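Side-chain contacts in N-isopropylammelide isopropylaminohydrolase (Burkholderia multivorans ATCC 17616, PDB 6NBO), which belongs to the amidohydrolase family of TIM-barrel metal-dependent enzymes and carries zinc ions in its metal sites: residues A[48-53]-A[395-400]; A[15-18]-A[24-27]. One frame throughout, in Å; residues are numbered along the deposited sequence. Where two conformers were deposited one is given.

In the fold
Both contacts lie well away from the centre of the chain, on the same side of it, and they meet through neighbouring strands 11-17 and 48-51 of one small mixed sheet; their centres are about 13 Å apart. Contact 2 works inside that sheet: it is partly buried, and the hairpin of strands 11-17 and 25-30 is held by main-chain bonds, a carboxylate and apolar side chains. Contact 1 is a surface contact, a lone salt bridge that reaches from the sheet's edge strand 48-51 to strand 393-397, near the C-terminus. Gly52 N lies 2.7 Å from Arg15 O, a probable hydrogen bond that ties the two contacts together directly.

Contact 1 of 2, residues A[48-53]-A[395-400]; sequences AIEEGA and VARNGA
Glu50 and Arg397 make this contact by themselves, their side chains stretching toward each other from opposite directions to bridge backbones whose CA atoms stand 11.8 Å apart. Ahead of the bridge, Ala48 and Ile49 belong to the strand that carries it and rest on Leu12 and Leu13 of strand 11-17. At Glu50 the side chain leaves the strand with CG anti to the backbone N (chi1 -172°) and then bends at the next bond, which presents the carboxylate end-on to the guanidinium. Arg397 spans the rest of the gap with its chain extended from CG to NE, and grips the acid end-on through NH1 and NH2. Arg397 NH1 reaches Glu50 OE2 at 2.8 Å, and NH2 of Arg397 reaches Glu50 OE1 at 3.1 Å. Both bonds are nearly straight. The oxygens lie almost in the guanidinium plane, but each is met on its syn side from well out of the carboxylate plane, because the two flat groups are twisted 36° apart. One bond to each oxygen restrains rotation of the carboxylate. Further along, Gly52 gives its carbonyl oxygen to Arg386 NH1. Beyond Arg397 the chain reverses in a type I' turn to Ala400. Strand 48-51 is the edge of its sheet beside 11-17, while 393-397 pairs antiparallel with 387-390; Leu387 of that latter strand touches both Glu50 and Arg397.

Contact 2 of 2, residues A[15-18]-A[24-27]; sequences RNVR and ALDI
Asp26 reaches across to Arg15 and Asn16, and its side chain is the one to follow. Asp26 CB comes within 4.1 Å of Arg15 CA. With CG anti to the carbonyl carbon (chi1 -52°), the carboxylate is brought beside the N-H of Asn16, where its CG also lies against the aliphatic start of the Arg15 chain. Asp26 OD1 accepts a hydrogen bond from Asn16 N at 2.9 Å, on its anti side and a little out of the carboxylate plane. Asp26 OD2 accepts a hydrogen bond from a water at 2.8 Å; the same water accepts from Arg15 NE, also 2.8 Å away, so acid and guanidinium are linked through it without touching. OD2 has a second partner in Leu41 N, which leaves both oxygens of this buried acid engaged.

Strands 11-17 and 25-30 form a beta hairpin, and here Asn16 and Val17 together face Leu25 in a G1 beta bulge. Asn16 takes the left-handed backbone conformation (phi 65°, psi 59°), and the chain turns a corner there. Val17 and Leu25 remain an antiparallel hydrogen-bonded pair: Val17 N donates to Leu25 O at 2.9 Å, and Leu25 N returns a bond to Val17 O at 2.7 Å.

Val17 CG2 packs against Ile27 CD1 at 4.0 Å, the two side chains crossing at about a right angle, with Leu25 CD1 also nearby. Val17 and Ile27 both touch Ala57 of strand 56-66. Farther on, Arg18 CG lies alongside Ala24 CB at 3.8 Å, while the guanidinium bends away to bond the carbonyl oxygens of Gly54, Ala372 and Met373.

Contact 1 of 2, residues A[48-53]-A[395-400]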
ATOM      1  N   ALA A  48     -24.345 -18.937   9.134  1.00 38.16           N
ATOM      2  CA  ALA A  48     -23.373 -19.050  10.214  1.00 43.70           C
ATOM      3  C   ALA A  48     -23.405 -17.793  11.081  1.00 38.40           C
ATOM      4  O   ALA A  48     -23.660 -16.685  10.602  1.00 31.49           O
ATOM      5  CB  ALA A  48     -21.965 -19.258   9.652  1.00 42.17           C
ATOM      6  N   ILE A  49     -23.155 -17.977  12.375  1.00 44.85           N
ATOM      7  CA  ILE A  49     -23.181 -16.893  13.352  1.00 38.69           C
ATOM      8  C   ILE A  49     -21.783 -16.728  13.927  1.00 36.03           C
ATOM      9  O   ILE A  49     -21.165 -17.710  14.353  1.00 38.41           O
ATOM     10  CB  ILE A  49     -24.182 -17.175  14.490  1.00 45.81           C
ATOM     11  CG1 ILE A  49     -25.573 -17.486  13.934  1.00 44.68           C
ATOM     12  CG2 ILE A  49     -24.234 -15.988  15.443  1.00 48.16           C
ATOM     13  CD1 ILE A  49     -26.167 -16.338  13.178  1.00 42.94           C
ATOM     14  N   GLU A  50     -21.298 -15.493  13.961  1.00 34.61           N
ATOM     15  CA  GLU A  50     -20.052 -15.160  14.641  1.00 40.86           C
ATOM     16  C   GLU A  50     -20.366 -14.112  15.704  1.00 35.93           C
ATOM     17  O   GLU A  50     -20.880 -13.036  15.382  1.00 37.82           O
ATOM     18  CB  GLU A  50     -19.018 -14.658  13.628  1.00 33.31           C
ATOM     19  CG  GLU A  50     -17.643 -14.459  14.164  1.00 42.28           C
ATOM     20  CD  GLU A  50     -16.933 -15.756  14.491  1.00 34.60           C
ATOM     21  OE1 GLU A  50     -17.269 -16.820  13.917  1.00 39.10           O
ATOM     22  OE2 GLU A  50     -16.023 -15.696  15.329  1.00 42.39           O
ATOM     23  N   GLU A  51     -20.091 -14.429  16.967  1.00 35.07           N
ATOM     24  CA  GLU A  51     -20.362 -13.485  18.051  1.00 34.99           C
ATOM     25  C   GLU A  51     -19.191 -12.513  18.172  1.00 39.50           C
ATOM     26  O   GLU A  51     -18.095 -12.902  18.583  1.00 39.33           O
ATOM     27  CB  GLU A  51     -20.614 -14.222  19.365  1.00 44.60           C
ATOM     28  CG  GLU A  51     -21.933 -15.022  19.402  1.00 52.13           C
ATOM     29  CD  GLU A  51     -23.187 -14.149  19.258  1.00 65.70           C
ATOM     30  OE1 GLU A  51     -23.084 -12.910  19.403  1.00 63.56           O
ATOM     31  OE2 GLU A  51     -24.284 -14.705  19.008  1.00 62.82           O
ATOM     32  N   GLY A  52     -19.424 -11.244  17.817  1.00 43.78           N
ATOM     33  CA  GLY A  52     -18.373 -10.239  17.866  1.00 35.85           C
ATOM     34  C   GLY A  52     -18.022  -9.750  19.258  1.00 42.30           C
ATOM     35  O   GLY A  52     -16.953  -9.159  19.438  1.00 38.20           O
ATOM     36  N   ALA A  53     -18.910  -9.957  20.233  1.00 40.69           N
ATOM     37  CA  ALA A  53     -18.640  -9.659  21.645  1.00 48.82           C
ATOM     38  C   ALA A  53     -18.193  -8.212  21.853  1.00 48.87           C
ATOM     39  O   ALA A  53     -17.333  -7.917  22.688  1.00 44.87           O
ATOM     40  CB  ALA A  53     -17.612 -10.634  22.222  1.00 49.09           C
ATOM     41  N   VAL A 395     -10.714 -16.243   7.359  1.00 24.93           N
ATOM     42  CA  VAL A 395      -9.371 -16.654   6.969  1.00 25.07           C
ATOM     43  C   VAL A 395      -8.374 -16.645   8.120  1.00 29.62           C
ATOM     44  O   VAL A 395      -7.300 -17.262   7.993  1.00 28.02           O
ATOM     45  CB  VAL A 395      -8.834 -15.793   5.804  1.00 26.45           C
ATOM     46  CG1 VAL A 395      -9.652 -16.012   4.565  1.00 24.99           C
ATOM     47  CG2 VAL A 395      -8.811 -14.294   6.178  1.00 26.93           C
ATOM     48  N   ALA A 396      -8.658 -15.976   9.230  1.00 27.79           N
ATOM     49  CA  ALA A 396      -7.694 -15.923  10.316  1.00 28.02           C
ATOM     50  C   ALA A 396      -8.423 -15.711  11.632  1.00 26.82           C
ATOM     51  O   ALA A 396      -9.470 -15.061  11.681  1.00 26.86           O
ATOM     52  CB  ALA A 396      -6.669 -14.807  10.093  1.00 27.01           C
ATOM     53  N   ARG A 397      -7.864 -16.277  12.698  1.00 27.04           N
ATOM     54  CA  ARG A 397      -8.346 -16.021  14.043  1.00 26.19           C
ATOM     55  C   ARG A 397      -7.147 -15.830  14.953  1.00 31.59           C
ATOM     56  O   ARG A 397      -6.149 -16.543  14.826  1.00 29.50           O
ATOM     57  CB  ARG A 397      -9.220 -17.168  14.592  1.00 27.19           C
ATOM     58  CG  ARG A 397     -10.537 -17.397  13.863  1.00 26.65           C
ATOM     59  CD  ARG A 397     -11.296 -18.544  14.536  1.00 30.83           C
ATOM     60  NE  ARG A 397     -12.549 -18.861  13.859  1.00 36.86           N
ATOM     61  CZ  ARG A 397     -13.690 -18.204  14.054  1.00 33.50           C
ATOM     62  NH1 ARG A 397     -13.738 -17.187  14.903  1.00 32.09           N
ATOM     63  NH2 ARG A 397     -14.786 -18.572  13.408  1.00 33.96           N
ATOM     64  N   ASN A 398      -7.258 -14.864  15.861  1.00 28.57           N
ATOM     65  CA  ASN A 398      -6.225 -14.549  16.846  0.55 29.69           C
ATOM     66  C   ASN A 398      -4.850 -14.455  16.189  1.00 31.99           C
ATOM     67  O   ASN A 398      -3.841 -14.976  16.666  1.00 30.46           O
ATOM     68  CB  ASN A 398      -6.272 -15.553  17.995  0.55 35.17           C
ATOM     69  CG  ASN A 398      -7.555 -15.417  18.800  0.55 39.63           C
ATOM     70  OD1 ASN A 398      -8.028 -14.300  19.048  0.55 37.33           O
ATOM     71  ND2 ASN A 398      -8.143 -16.541  19.175  0.55 47.67           N
ATOM     72  N   GLY A 399      -4.820 -13.746  15.069  1.00 28.90           N
ATOM     73  CA  GLY A 399      -3.577 -13.403  14.413  1.00 28.18           C
ATOM     74  C   GLY A 399      -2.931 -14.500  13.602  1.00 31.90           C
ATOM     75  O   GLY A 399      -1.774 -14.339  13.197  1.00 29.95           O
ATOM     76  N   ALA A 400      -3.630 -15.600  13.342  1.00 31.41           N
ATOM     77  CA  ALA A 400      -3.048 -16.723  12.619  1.00 30.04           C
ATOM     78  C   ALA A 400      -4.060 -17.253  11.617  1.00 30.24           C
ATOM     79  O   ALA A 400      -5.256 -17.328  11.913  1.00 28.68           O
ATOM     80  CB  ALA A 400      -2.612 -17.839  13.583  1.00 32.41           C
TER

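Contact 2 of 2, residues A[15-18]-A[24-27]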
ATOM      1  N   ARG A  15     -22.396 -10.700  14.756  1.00 28.88           N
ATOM      2  CA  ARG A  15     -23.237  -9.959  15.679  1.00 33.68           C
ATOM      3  C   ARG A  15     -22.406  -9.102  16.622  1.00 32.94           C
ATOM      4  O   ARG A  15     -21.313  -9.488  17.036  1.00 32.87           O
ATOM      5  CB  ARG A  15     -24.095 -10.909  16.504  1.00 33.87           C
ATOM      6  CG  ARG A  15     -25.319 -11.427  15.769  1.00 33.03           C
ATOM      7  CD  ARG A  15     -26.123 -12.307  16.690  1.00 40.76           C
ATOM      8  NE  ARG A  15     -27.317 -12.815  16.031  1.00 36.43           N
ATOM      9  CZ  ARG A  15     -27.852 -14.003  16.288  1.00 49.11           C
ATOM     10  NH1 ARG A  15     -27.288 -14.803  17.188  1.00 49.46           N
ATOM     11  NH2 ARG A  15     -28.944 -14.393  15.645  1.00 51.04           N
ATOM     12  N   ASN A  16     -22.965  -7.945  16.986  1.00 32.28           N
ATOM     13  CA  ASN A  16     -22.543  -7.198  18.173  1.00 32.57           C
ATOM     14  C   ASN A  16     -21.103  -6.685  18.036  1.00 33.30           C
ATOM     15  O   ASN A  16     -20.217  -7.014  18.831  1.00 33.86           O
ATOM     16  CB  ASN A  16     -22.709  -8.069  19.425  1.00 38.16           C
ATOM     17  CG  ASN A  16     -22.384  -7.331  20.704  1.00 47.11           C
ATOM     18  OD1 ASN A  16     -22.453  -6.104  20.761  1.00 61.11           O
ATOM     19  ND2 ASN A  16     -22.022  -8.078  21.740  1.00 53.35           N
ATOM     20  N   VAL A  17     -20.881  -5.873  17.002  1.00 31.76           N
ATOM     21  CA  VAL A  17     -19.600  -5.204  16.787  1.00 30.95           C
ATOM     22  C   VAL A  17     -19.836  -3.703  16.694  1.00 38.10           C
ATOM     23  O   VAL A  17     -20.959  -3.233  16.542  1.00 40.21           O
ATOM     24  CB  VAL A  17     -18.871  -5.707  15.534  1.00 26.13           C
ATOM     25  CG1 VAL A  17     -18.472  -7.172  15.701  1.00 27.23           C
ATOM     26  CG2 VAL A  17     -19.742  -5.497  14.296  1.00 28.38           C
ATOM     27  N   ARG A  18     -18.747  -2.951  16.785  1.00 32.74           N
ATOM     28  CA  ARG A  18     -18.786  -1.497  16.746  1.00 32.65           C
ATOM     29  C   ARG A  18     -17.863  -1.021  15.635  1.00 41.15           C
ATOM     30  O   ARG A  18     -16.728  -1.495  15.519  1.00 34.30           O
ATOM     31  CB  ARG A  18     -18.359  -0.898  18.082  1.00 33.26           C
ATOM     32  CG  ARG A  18     -19.356  -1.109  19.232  1.00 34.36           C
ATOM     33  CD  ARG A  18     -18.724  -0.706  20.564  1.00 42.31           C
ATOM     34  NE  ARG A  18     -17.508  -1.473  20.817  1.00 41.39           N
ATOM     35  CZ  ARG A  18     -16.319  -0.940  21.071  1.00 47.19           C
ATOM     36  NH1 ARG A  18     -16.179   0.378  21.135  1.00 45.39           N
ATOM     37  NH2 ARG A  18     -15.270  -1.728  21.278  1.00 41.42           N
ATOM     38  N   ALA A  24     -23.386  -0.190  18.702  1.00 56.64           N
ATOM     39  CA  ALA A  24     -23.021  -1.473  18.128  1.00 46.95           C
ATOM     40  C   ALA A  24     -24.040  -1.890  17.074  1.00 45.11           C
ATOM     41  O   ALA A  24     -25.193  -1.454  17.081  1.00 43.78           O
ATOM     42  CB  ALA A  24     -22.923  -2.543  19.213  1.00 46.66           C
ATOM     43  N   LEU A  25     -23.605  -2.743  16.152  1.00 35.14           N
ATOM     44  CA  LEU A  25     -24.513  -3.262  15.136  1.00 37.38           C
ATOM     45  C   LEU A  25     -24.078  -4.668  14.745  1.00 35.51           C
ATOM     46  O   LEU A  25     -23.068  -5.186  15.233  1.00 32.26           O
ATOM     47  CB  LEU A  25     -24.566  -2.331  13.917  1.00 42.50           C
ATOM     48  CG  LEU A  25     -23.262  -1.811  13.303  1.00 44.84           C
ATOM     49  CD1 LEU A  25     -22.447  -2.888  12.592  1.00 39.72           C
ATOM     50  CD2 LEU A  25     -23.571  -0.664  12.350  1.00 49.75           C
ATOM     51  N   ASP A  26     -24.858  -5.287  13.861  1.00 31.07           N
ATOM     52  CA  ASP A  26     -24.495  -6.549  13.237  1.00 31.72           C
ATOM     53  C   ASP A  26     -24.117  -6.302  11.785  1.00 28.20           C
ATOM     54  O   ASP A  26     -24.551  -5.331  11.162  1.00 30.51           O
ATOM     55  CB  ASP A  26     -25.637  -7.573  13.280  1.00 30.86           C
ATOM     56  CG  ASP A  26     -26.209  -7.776  14.666  1.00 34.53           C
ATOM     57  OD1 ASP A  26     -25.497  -7.599  15.676  1.00 32.06           O
ATOM     58  OD2 ASP A  26     -27.398  -8.122  14.730  1.00 34.28           O
ATOM     59  N   ILE A  27     -23.307  -7.207  11.244  1.00 24.91           N
ATOM     60  CA  ILE A  27     -22.903  -7.166   9.843  1.00 26.74           C
ATOM     61  C   ILE A  27     -23.287  -8.499   9.228  1.00 24.16           C
ATOM     62  O   ILE A  27     -22.741  -9.539   9.610  1.00 26.16           O
ATOM     63  CB  ILE A  27     -21.392  -6.912   9.673  1.00 29.37           C
ATOM     64  CG1 ILE A  27     -20.988  -5.586  10.313  1.00 22.46           C
ATOM     65  CG2 ILE A  27     -21.013  -6.918   8.179  1.00 22.57           C
ATOM     66  CD1 ILE A  27     -19.449  -5.349  10.330  1.00 26.88           C
TER
HETATM   67  O   HOH W   1     -28.733 -10.547  15.108  1.00 36.78           O